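Local coordinates for uncharacterized protein (Bacteroides thetaiotaomicron VPI-5482, PDB 2RLD) that is of unknown function but binds calcium and belongs to the four-helix-bundle family of 23S rRNA-intervening sequence proteins, at residues C[22-25]-C[26-29]; C[79-82]-C[83-87]; C[95-98]-C[99-103]. All blocks are in the same frame, centred on the assembly; numbering follows the deposited sequence.

Contact 1. Residues C[22-25]-C[26-29]; sequences IVNL and YKFL
Leu25 and Leu29, one turn apart on helix 7-32, form the tight side of this contact. Leu25 CG lies 4.0 Å from Leu29 CD1, and the two side chains cross at a slant. Leu29 CG stands anti to its own carbonyl carbon (chi1 -69°), which turns the branch back along the helix until CG sits 3.3 Å from Leu25 O, the same oxygen that accepts the Leu29 amide. Both leucines are buried: Leu25 also packs on Leu83 and Ile100, and Leu29 on Leu86, so one face of the helix lies in the bundle interior. Phe28 makes a slacker neighbour, its CD2 4.3 Å from Leu25 CD1, and its ring goes on to meet Gln96.

On the solvent side Asn24 and Lys27 share a water, which donates to Asn24 OD1 at 2.7 Å and accepts from Lys27 NZ at 2.9 Å. A bend in the lysine chain at chi3 (77°) brings the ammonium group round to this bridge, while Lys27 CG rests against Val23 O. A further face, with Val23, Tyr26 and Lys27, is covered by Val37 of the second subunit. Four successive i to i+4 amide bonds, from Tyr26 N to Ile22 O through Leu29 N to Leu25 O, run beneath all this. Leucines turned to the interior and a hydrated Asn24-Lys27 edge are typical of an amphipathic helix in a four-helix bundle.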
loop_
_atom_site.group_PDB
_atom_site.type_symbol
_atom_site.label_atom_id
_atom_site.label_comp_id
_atom_site.label_asym_id
_atom_site.label_seq_id
_atom_site.Cartn_x
_atom_site.Cartn_y
_atom_site.Cartn_z
ATOM N N ILE C 22 17.234 -12.045 1.025
ATOM C CA ILE C 22 15.822 -11.786 0.797
ATOM C C ILE C 22 15.559 -11.310 -0.638
ATOM O O ILE C 22 14.567 -11.719 -1.282
ATOM C CB ILE C 22 15.268 -10.828 1.873
ATOM C CG1 ILE C 22 15.196 -11.558 3.218
ATOM C CG2 ILE C 22 13.887 -10.247 1.428
ATOM C CD1 ILE C 22 14.134 -12.701 3.225
ATOM N N VAL C 23 16.444 -10.475 -1.162
ATOM C CA VAL C 23 16.337 -10.086 -2.573
ATOM C C VAL C 23 16.418 -11.305 -3.485
ATOM O O VAL C 23 15.636 -11.450 -4.442
ATOM C CB VAL C 23 17.361 -9.008 -2.964
ATOM C CG1 VAL C 23 17.412 -8.773 -4.459
ATOM C CG2 VAL C 23 17.044 -7.710 -2.291
ATOM N N ASN C 24 17.376 -12.183 -3.227
ATOM C CA ASN C 24 17.475 -13.413 -4.028
ATOM C C ASN C 24 16.245 -14.312 -3.929
ATOM O O ASN C 24 15.795 -14.898 -4.940
ATOM C CB ASN C 24 18.750 -14.171 -3.648
ATOM C CG ASN C 24 20.011 -13.496 -4.165
ATOM O OD1 ASN C 24 19.976 -12.723 -5.120
ATOM N ND2 ASN C 24 21.145 -13.813 -3.538
ATOM N N LEU C 25 15.683 -14.430 -2.725
ATOM C CA LEU C 25 14.474 -15.188 -2.523
ATOM C C LEU C 25 13.317 -14.591 -3.294
ATOM O O LEU C 25 12.492 -15.319 -3.836
ATOM C CB LEU C 25 14.122 -15.264 -1.039
ATOM C CG LEU C 25 12.843 -16.039 -0.708
ATOM C CD1 LEU C 25 12.937 -17.528 -1.145
ATOM C CD2 LEU C 25 12.512 -15.904 0.797
ATOM N N TYR C 26 13.223 -13.271 -3.286
ATOM C CA TYR C 26 12.189 -12.574 -4.056
ATOM C C TYR C 26 12.269 -12.893 -5.523
ATOM O O TYR C 26 11.261 -13.265 -6.154
ATOM C CB TYR C 26 12.283 -11.075 -3.826
ATOM C CG TYR C 26 11.276 -10.297 -4.616
ATOM C CD1 TYR C 26 9.968 -10.210 -4.193
ATOM C CD2 TYR C 26 11.632 -9.671 -5.792
ATOM C CE1 TYR C 26 9.036 -9.529 -4.911
ATOM C CE2 TYR C 26 10.716 -8.952 -6.511
ATOM C CZ TYR C 26 9.420 -8.882 -6.079
ATOM O OH TYR C 26 8.476 -8.177 -6.792
ATOM N N LYS C 27 13.470 -12.803 -6.079
ATOM C CA LYS C 27 13.681 -13.179 -7.486
ATOM C C LYS C 27 13.256 -14.614 -7.790
ATOM O O LYS C 27 12.587 -14.873 -8.788
ATOM C CB LYS C 27 15.152 -12.984 -7.861
ATOM C CG LYS C 27 15.603 -11.556 -7.870
ATOM C CD LYS C 27 17.115 -11.478 -8.003
ATOM C CE LYS C 27 17.589 -11.730 -9.386
ATOM N NZ LYS C 27 19.111 -11.853 -9.463
ATOM N N PHE C 28 13.652 -15.542 -6.913
ATOM C CA PHE C 28 13.268 -16.942 -7.023
ATOM C C PHE C 28 11.763 -17.093 -7.061
ATOM O O PHE C 28 11.233 -17.736 -7.972
ATOM C CB PHE C 28 13.853 -17.731 -5.857
ATOM C CG PHE C 28 13.373 -19.150 -5.784
ATOM C CD1 PHE C 28 13.924 -20.132 -6.607
ATOM C CD2 PHE C 28 12.403 -19.511 -4.888
ATOM C CE1 PHE C 28 13.486 -21.458 -6.550
ATOM C CE2 PHE C 28 11.960 -20.859 -4.824
ATOM C CZ PHE C 28 12.527 -21.819 -5.658
ATOM N N LEU C 29 11.076 -16.467 -6.100
ATOM C CA LEU C 29 9.636 -16.616 -5.980
ATOM C C LEU C 29 8.927 -16.046 -7.198
ATOM O O LEU C 29 8.041 -16.683 -7.760
ATOM C CB LEU C 29 9.116 -15.964 -4.702
ATOM C CG LEU C 29 9.508 -16.656 -3.399
ATOM C CD1 LEU C 29 9.151 -15.743 -2.231
ATOM C CD2 LEU C 29 8.850 -18.038 -3.338
HETATM O O HOH W 1 19.504 -13.933 -7.490
#

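Contact 2. Residues C[79-82]-C[83-87]; sequences TEYW and LELLI
Trp82 and Leu85 carry the apolar part of this turn of helix 62-88, lying side by side. The methyl CD2 of Leu85 approaches the six-membered end of the indole obliquely, 3.8 Å from Trp82 CZ3, and the same methyl stands 4.4 Å from Tyr81 CE2. With CG opposite the backbone N (chi1 -169°) and chi2 at 46°, Leu85 CD2 is turned toward the two rings. The rings themselves meet with Tyr81 CD2 3.9 Å above the indole plane, over its centre, while Trp82 CE2 lies in plane at the edge of the tyrosine. Farther back, Thr79 CG2 comes to 4.2 Å from Leu83 CD1.

The backbone bonds are regular alpha-helical ones, from Leu83 N to Thr79 O through Leu86 N to Trp82 O; the straightest runs from Leu85 N to Tyr81 O (171° at the hydrogen). Water enters at the Glu84 edge, where one molecule lies 2.5 Å from Glu84 OE1 and makes a weak hydrogen bond to Glu80 O.

Polar ends find partners beyond the turn. Trp82 NE1 bonds to Glu78 OE2, the Glu80 carboxylate reaches Ser104 and Asn108 on helix 94-116, and Tyr81 OH bonds to Thr47 O of the third subunit, whose Ala19, Ala51 and Val20 receive Tyr81, Trp82 and Leu85. The chemistry therefore implies a helix of a four-helix bundle that buries aromatic and aliphatic surface against helices 7-32, 38-57 and 94-116 of its own chain and against the third subunit, with the polar groups of these buried side chains satisfied by specific hydrogen bonds.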
loop_
_atom_site.group_PDB
_atom_site.type_symbol
_atom_site.label_atom_id
_atom_site.label_comp_id
_atom_site.label_asym_id
_atom_site.label_seq_id
_atom_site.Cartn_x
_atom_site.Cartn_y
_atom_site.Cartn_z
ATOM N N THR C 79 8.915 -11.499 8.891
ATOM C CA THR C 79 9.650 -12.240 7.857
ATOM C C THR C 79 9.569 -13.741 8.170
ATOM O O THR C 79 9.372 -14.554 7.279
ATOM C CB THR C 79 11.131 -11.770 7.788
ATOM O OG1 THR C 79 11.189 -10.371 7.454
ATOM C CG2 THR C 79 11.925 -12.574 6.754
ATOM N N GLU C 80 9.740 -14.088 9.438
ATOM C CA GLU C 80 9.656 -15.495 9.892
ATOM C C GLU C 80 8.264 -16.084 9.629
ATOM O O GLU C 80 8.126 -17.243 9.263
ATOM C CB GLU C 80 10.120 -15.576 11.352
ATOM C CG GLU C 80 11.661 -15.421 11.405
ATOM C CD GLU C 80 12.205 -14.649 12.596
ATOM O OE1 GLU C 80 11.465 -14.461 13.586
ATOM O OE2 GLU C 80 13.383 -14.214 12.516
ATOM N N TYR C 81 7.236 -15.266 9.798
ATOM C CA TYR C 81 5.867 -15.660 9.453
ATOM C C TYR C 81 5.785 -16.002 7.978
ATOM O O TYR C 81 5.305 -17.076 7.599
ATOM C CB TYR C 81 4.891 -14.512 9.772
ATOM C CG TYR C 81 3.467 -14.698 9.215
ATOM C CD1 TYR C 81 2.535 -15.486 9.857
ATOM C CD2 TYR C 81 3.086 -14.053 8.058
ATOM C CE1 TYR C 81 1.234 -15.640 9.335
ATOM C CE2 TYR C 81 1.806 -14.211 7.507
ATOM C CZ TYR C 81 0.895 -15.013 8.147
ATOM O OH TYR C 81 -0.376 -15.111 7.618
ATOM N N TRP C 82 6.260 -15.093 7.132
ATOM C CA TRP C 82 6.170 -15.345 5.678
ATOM C C TRP C 82 6.986 -16.580 5.295
ATOM O O TRP C 82 6.530 -17.389 4.479
ATOM C CB TRP C 82 6.589 -14.117 4.826
ATOM C CG TRP C 82 5.637 -12.956 4.974
ATOM C CD1 TRP C 82 5.886 -11.741 5.574
ATOM C CD2 TRP C 82 4.272 -12.923 4.551
ATOM N NE1 TRP C 82 4.742 -10.958 5.530
ATOM C CE2 TRP C 82 3.742 -11.666 4.924
ATOM C CE3 TRP C 82 3.437 -13.851 3.895
ATOM C CZ2 TRP C 82 2.430 -11.309 4.662
ATOM C CZ3 TRP C 82 2.143 -13.477 3.608
ATOM C CH2 TRP C 82 1.645 -12.217 4.007
ATOM N N LEU C 83 8.146 -16.772 5.921
ATOM C CA LEU C 83 8.956 -17.953 5.597
ATOM C C LEU C 83 8.202 -19.239 5.955
ATOM O O LEU C 83 8.227 -20.240 5.238
ATOM C CB LEU C 83 10.288 -17.900 6.330
ATOM C CG LEU C 83 11.302 -16.882 5.808
ATOM C CD1 LEU C 83 12.497 -16.784 6.767
ATOM C CD2 LEU C 83 11.768 -17.214 4.347
ATOM N N GLU C 84 7.555 -19.233 7.103
ATOM C CA GLU C 84 6.814 -20.401 7.550
ATOM C C GLU C 84 5.669 -20.713 6.589
ATOM O O GLU C 84 5.411 -21.872 6.216
ATOM C CB GLU C 84 6.254 -20.141 8.947
ATOM C CG GLU C 84 5.665 -21.399 9.583
ATOM C CD GLU C 84 5.199 -21.197 11.030
ATOM O OE1 GLU C 84 5.532 -20.155 11.650
ATOM O OE2 GLU C 84 4.512 -22.106 11.540
ATOM N N LEU C 85 4.951 -19.667 6.197
ATOM C CA LEU C 85 3.891 -19.826 5.193
ATOM C C LEU C 85 4.416 -20.389 3.867
ATOM O O LEU C 85 3.809 -21.295 3.283
ATOM C CB LEU C 85 3.178 -18.486 4.975
ATOM C CG LEU C 85 1.892 -18.500 4.170
ATOM C CD1 LEU C 85 0.931 -19.611 4.577
ATOM C CD2 LEU C 85 1.254 -17.108 4.274
ATOM N N LEU C 86 5.543 -19.871 3.406
ATOM C CA LEU C 86 6.143 -20.352 2.168
ATOM C C LEU C 86 6.554 -21.835 2.205
ATOM O O LEU C 86 6.285 -22.553 1.263
ATOM C CB LEU C 86 7.320 -19.470 1.758
ATOM C CG LEU C 86 6.990 -18.024 1.341
ATOM C CD1 LEU C 86 8.244 -17.143 1.351
ATOM C CD2 LEU C 86 6.322 -18.042 -0.083
ATOM N N ILE C 87 7.158 -22.311 3.299
ATOM C CA ILE C 87 7.463 -23.758 3.396
ATOM C C ILE C 87 6.202 -24.591 3.519
ATOM O O ILE C 87 6.076 -25.624 2.875
ATOM C CB ILE C 87 8.507 -24.090 4.520
ATOM C CG1 ILE C 87 8.928 -25.580 4.469
ATOM C CG2 ILE C 87 7.983 -23.752 5.903
ATOM C CD1 ILE C 87 9.591 -25.979 3.197
HETATM O O HOH W 2 7.220 -18.349 12.086
#

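Contact 3. Residues C[95-98]-C[99-103]; sequences EQYE and SINND. With EDO (1,2-ethanediol), chain T.
Tyr97 and Asn101 lie alongside each other, pointing the same way, with the phenol ring and the side-chain amide stacked at only 10° between their planes. Asn101 CB sits over one face of the ring in a CH-pi contact, 4.2 Å from the Tyr97 centroid though displaced toward the rim. Both CG atoms are anti to their backbone N (Tyr97 chi1 173°, Asn101 chi1 -171°), an agreement that sends the two groups off the helix in the same direction. A water 2.8 Å from Tyr97 OH and 2.7 Å from Asn101 OD1 bridges their ends. In the backbone, Asn101 N bonds to Tyr97 O at 2.7 Å, the shortest of the four i to i+4 amide bonds of this turn.

In the four-helix bundle this surface turn belongs to helix 94-116, and Tyr97 leans on Leu83 and Ile87 of helix 62-88. Replacing Tyr97 by an alanine would probably leave the Asn101 amide without its stacking face, deprive the bridging water of the phenol oxygen and open a gap beside those two residues.

Ile100 faces helix 7-32 and also packs on Leu83, its CG1 3.4 Å from Gln96 O. The extended chain of Gln96 divides its amide between two partners: OE1 takes Thr93 N, and NE2 donates almost straight (174°) to O2 of a 1,2-ethanediol, 3.0 Å away and probably from the crystallisation liquor.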
loop_
_atom_site.group_PDB
_atom_site.type_symbol
_atom_site.label_atom_id
_atom_site.label_comp_id
_atom_site.label_asym_id
_atom_site.label_seq_id
_atom_site.Cartn_x
_atom_site.Cartn_y
_atom_site.Cartn_z
ATOM N N GLU C 95 15.214 -27.148 2.725
ATOM C CA GLU C 95 16.599 -26.641 2.714
ATOM C C GLU C 95 16.645 -25.136 2.617
ATOM O O GLU C 95 17.414 -24.470 3.336
ATOM C CB GLU C 95 17.376 -27.234 1.533
ATOM C CG GLU C 95 18.837 -26.847 1.490
ATOM C CD GLU C 95 19.573 -27.366 0.244
ATOM O OE1 GLU C 95 18.955 -28.049 -0.612
ATOM O OE2 GLU C 95 20.789 -27.070 0.123
ATOM N N GLN C 96 15.827 -24.577 1.731
ATOM C CA GLN C 96 15.765 -23.127 1.592
ATOM C C GLN C 96 15.234 -22.499 2.883
ATOM O O GLN C 96 15.798 -21.525 3.393
ATOM C CB GLN C 96 14.901 -22.712 0.394
ATOM C CG GLN C 96 15.523 -22.959 -0.974
ATOM C CD GLN C 96 14.527 -22.737 -2.119
ATOM O OE1 GLN C 96 13.469 -23.372 -2.163
ATOM N NE2 GLN C 96 14.866 -21.830 -3.048
ATOM N N TYR C 97 14.156 -23.080 3.388
ATOM C CA TYR C 97 13.524 -22.599 4.617
ATOM C C TYR C 97 14.531 -22.547 5.763
ATOM O O TYR C 97 14.726 -21.490 6.393
ATOM C CB TYR C 97 12.340 -23.497 5.001
ATOM C CG TYR C 97 11.771 -23.115 6.350
ATOM C CD1 TYR C 97 11.035 -21.944 6.505
ATOM C CD2 TYR C 97 11.977 -23.909 7.468
ATOM C CE1 TYR C 97 10.529 -21.567 7.739
ATOM C CE2 TYR C 97 11.459 -23.541 8.724
ATOM C CZ TYR C 97 10.744 -22.359 8.845
ATOM O OH TYR C 97 10.217 -21.966 10.068
ATOM N N GLU C 98 15.176 -23.683 6.029
ATOM C CA GLU C 98 16.071 -23.779 7.180
ATOM C C GLU C 98 17.222 -22.799 7.071
ATOM O O GLU C 98 17.562 -22.149 8.041
ATOM C CB GLU C 98 16.580 -25.205 7.376
ATOM C CG GLU C 98 15.471 -26.125 7.854
ATOM C CD GLU C 98 15.960 -27.438 8.432
ATOM O OE1 GLU C 98 17.139 -27.817 8.215
ATOM O OE2 GLU C 98 15.137 -28.097 9.108
ATOM N N SER C 99 17.805 -22.697 5.881
ATOM C CA SER C 99 18.937 -21.816 5.652
ATOM C C SER C 99 18.597 -20.358 5.944
ATOM O O SER C 99 19.323 -19.687 6.670
ATOM C CB SER C 99 19.416 -21.974 4.204
ATOM O OG SER C 99 20.607 -21.246 3.977
ATOM N N ILE C 100 17.483 -19.885 5.393
ATOM C CA ILE C 100 17.112 -18.475 5.474
ATOM C C ILE C 100 16.542 -18.206 6.860
ATOM O O ILE C 100 16.852 -17.192 7.482
ATOM C CB ILE C 100 16.096 -18.071 4.364
ATOM C CG1 ILE C 100 16.696 -18.314 2.991
ATOM C CG2 ILE C 100 15.714 -16.616 4.495
ATOM C CD1 ILE C 100 15.694 -18.224 1.852
ATOM N N ASN C 101 15.739 -19.135 7.370
ATOM C CA ASN C 101 15.127 -18.928 8.679
ATOM C C ASN C 101 16.149 -18.910 9.817
ATOM O O ASN C 101 15.989 -18.172 10.781
ATOM C CB ASN C 101 14.050 -19.979 8.954
ATOM C CG ASN C 101 13.247 -19.667 10.208
ATOM O OD1 ASN C 101 12.498 -18.695 10.247
ATOM N ND2 ASN C 101 13.406 -20.486 11.236
ATOM N N ASN C 102 17.193 -19.720 9.699
ATOM C CA ASN C 102 18.268 -19.730 10.673
ATOM C C ASN C 102 18.988 -18.387 10.693
ATOM O O ASN C 102 19.336 -17.901 11.757
ATOM C CB ASN C 102 19.266 -20.844 10.372
ATOM C CG ASN C 102 18.752 -22.213 10.772
ATOM O OD1 ASN C 102 17.755 -22.331 11.499
ATOM N ND2 ASN C 102 19.419 -23.259 10.288
ATOM N N ASP C 103 19.189 -17.782 9.525
ATOM C CA ASP C 103 19.793 -16.446 9.472
ATOM C C ASP C 103 18.865 -15.398 10.119
ATOM O O ASP C 103 19.328 -14.457 10.799
ATOM C CB ASP C 103 20.118 -16.070 8.022
ATOM C CG ASP C 103 21.314 -16.824 7.463
ATOM O OD1 ASP C 103 21.969 -17.544 8.229
ATOM O OD2 ASP C 103 21.635 -16.651 6.256
HETATM C C1 EDO T . 17.031 -18.131 -3.708
HETATM O O1 EDO T . 18.241 -17.707 -3.096
HETATM C C2 EDO T . 16.440 -19.148 -2.766
HETATM O O2 EDO T . 17.361 -20.234 -2.671
HETATM O O HOH W 3 9.851 -19.167 10.314
#

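How the contacts relate
Three helices of one bundle meet through these turns, contact 1 on helix 7-32, contact 2 on helix 62-88 and contact 3 on helix 94-116. Contacts 2 and 3 have centres about 10 Å apart, and Tyr97 CD1 comes to 3.6 Å from Ile87 CG2. Contact 1 stands about 13 Å, centre to centre, from either; Leu25 CD2 lies 3.9 Å from Leu83 CD2 and 4.1 Å from Ile100 CD1, joining all three. The ethanediol held by Gln96 also lies about 4 Å from the side chain of Asn24, between contacts 1 and 3. Asp103 binds calcium in a structure of this protein, though not in this chain; the side chain of Ile22 is about 8 Å from that of Asp103.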